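Long-range contact in agenet domain-containing protein (Arabidopsis thaliana, PDB 6IE4), which probably reads methylated histone H3 tails through paired Agenet domains, one such pair being held here with a bound peptide: residues 37-42 / 53-58. Numbering follows the deposited sequence.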
# COMPACT_ATOMS: atom_id res chain seq x y z
N LYS A 37 -7.20 1.76 9.27
CA LYS A 37 -7.37 1.54 10.70
C LYS A 37 -8.52 0.57 10.91
O LYS A 37 -9.52 0.61 10.19
CB LYS A 37 -7.70 2.83 11.47
CG LYS A 37 -6.53 3.66 11.97
CD LYS A 37 -6.92 5.16 12.04
CE LYS A 37 -8.42 5.33 12.34
NZ LYS A 37 -8.72 6.52 13.20
N VAL A 38 -8.42 -0.23 11.96
CA VAL A 38 -9.46 -1.19 12.28
C VAL A 38 -10.51 -0.44 13.09
O VAL A 38 -10.18 0.43 13.89
CB VAL A 38 -8.90 -2.39 13.06
CG1 VAL A 38 -10.00 -3.41 13.31
CG2 VAL A 38 -7.76 -3.05 12.30
N ILE A 39 -11.78 -0.71 12.78
CA ILE A 39 -12.91 -0.07 13.45
C ILE A 39 -13.64 -1.04 14.36
O ILE A 39 -13.94 -0.73 15.51
CB ILE A 39 -13.91 0.50 12.42
CG1 ILE A 39 -13.34 1.59 11.55
CG2 ILE A 39 -15.19 0.96 13.12
CD1 ILE A 39 -14.41 2.02 10.54
N THR A 40 -13.93 -2.23 13.84
CA THR A 40 -14.76 -3.22 14.51
C THR A 40 -14.20 -4.60 14.22
O THR A 40 -14.06 -5.00 13.06
CB THR A 40 -16.24 -3.11 14.08
OG1 THR A 40 -16.34 -3.08 12.65
CG2 THR A 40 -16.91 -1.86 14.69
N ILE A 41 -13.80 -5.27 15.29
CA ILE A 41 -13.50 -6.70 15.34
C ILE A 41 -14.82 -7.36 15.67
O ILE A 41 -15.66 -6.73 16.33
CB ILE A 41 -12.39 -6.97 16.38
CG1 ILE A 41 -11.02 -6.66 15.77
CG2 ILE A 41 -12.45 -8.38 16.95
CD1 ILE A 41 -10.78 -7.34 14.44
N PRO A 42 -15.10 -8.60 15.21
CA PRO A 42 -16.34 -9.30 15.59
C PRO A 42 -16.68 -9.21 17.08
O PRO A 42 -16.47 -10.16 17.84
CB PRO A 42 -16.03 -10.75 15.19
CG PRO A 42 -15.13 -10.62 14.02
CD PRO A 42 -14.29 -9.38 14.25
N GLN A 53 -13.90 -4.76 10.05
CA GLN A 53 -14.22 -3.59 9.26
C GLN A 53 -13.19 -2.50 9.54
O GLN A 53 -12.80 -2.28 10.68
CB GLN A 53 -15.62 -3.05 9.61
CG GLN A 53 -16.08 -1.87 8.76
CD GLN A 53 -17.13 -1.00 9.47
OE1 GLN A 53 -17.26 -1.03 10.70
NE2 GLN A 53 -17.89 -0.24 8.68
N VAL A 54 -12.74 -1.85 8.48
CA VAL A 54 -11.65 -0.89 8.57
C VAL A 54 -12.14 0.46 8.04
O VAL A 54 -13.20 0.57 7.42
CB VAL A 54 -10.39 -1.36 7.79
CG1 VAL A 54 -9.73 -2.57 8.47
CG2 VAL A 54 -10.75 -1.72 6.35
N GLU A 55 -11.32 1.47 8.24
CA GLU A 55 -11.57 2.80 7.69
C GLU A 55 -10.28 3.23 7.03
O GLU A 55 -9.23 3.29 7.68
CB GLU A 55 -12.00 3.77 8.79
CG GLU A 55 -11.75 5.25 8.53
CD GLU A 55 -12.45 6.14 9.56
OE1 GLU A 55 -13.60 5.83 9.94
OE2 GLU A 55 -11.83 7.12 10.02
N TYR A 56 -10.35 3.46 5.72
CA TYR A 56 -9.18 3.86 4.96
C TYR A 56 -8.77 5.26 5.38
O TYR A 56 -9.62 6.11 5.66
CB TYR A 56 -9.49 3.83 3.46
CG TYR A 56 -9.75 2.46 2.88
CD1 TYR A 56 -10.89 1.75 3.22
CD2 TYR A 56 -8.90 1.92 1.93
CE1 TYR A 56 -11.15 0.51 2.68
CE2 TYR A 56 -9.15 0.68 1.37
CZ TYR A 56 -10.28 -0.02 1.76
OH TYR A 56 -10.54 -1.25 1.21
N THR A 57 -7.46 5.48 5.49
CA THR A 57 -7.03 6.83 5.82
C THR A 57 -6.97 7.76 4.61
O THR A 57 -7.06 8.97 4.80
CB THR A 57 -5.70 6.82 6.56
OG1 THR A 57 -4.68 6.32 5.70
CG2 THR A 57 -5.79 5.94 7.80
N THR A 58 -6.86 7.24 3.38
CA THR A 58 -6.76 8.14 2.22
C THR A 58 -7.85 8.00 1.17
O THR A 58 -7.84 8.77 0.21
CB THR A 58 -5.40 7.99 1.51
OG1 THR A 58 -5.43 6.83 0.67
CG2 THR A 58 -4.28 7.87 2.53
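A classic beta bulge, formed where Ile39 and Thr40 together face Gln53, interrupts the antiparallel hairpin of strands 32-40 and 51-56. Both backbone amides turn to Gln53 O: Ile39 N bonds it at 2.8 Å, in the carbonyl plane, while the bond from Thr40 N is weak. Gln53 N returns a bond to Thr40 O at 3.0 Å. Beyond the bulge the regular pairing resumes at Lys37 and Glu55, where Glu55 N reaches Lys37 O at 2.8 Å and the reverse bond is weak.

Side chains reinforce the pairing. Thr40 OG1 gives its proton to Gln53 OE1 at 3.0 Å, meeting a lone pair in the plane of the amide. Gln53 has CG opposite its backbone N (chi1 -176°) and runs on extended, which carries OE1 up to that hydroxyl. A leucine in its place would probably leave the Thr40 hydroxyl without this acceptor. The bulge also brings the Ile39 side chain over the neighbouring strand, where CD1 lies 3.5 Å from Glu55 CB and the two side chains cross at about a right angle. Lys37 NZ and Glu55 OE2 stay 4.5 Å apart, too far for a salt bridge.

On the other face Val38 CG2 and Val54 CG1 pack at 4.3 Å and continue inward to Val20 and Ile22 of strand 19-22. Tyr56, farther along, packs on a basic side chain of the bound peptide. Such a bulged, strongly twisted hairpin fits the curled, SH3-like beta barrel of an Agenet domain.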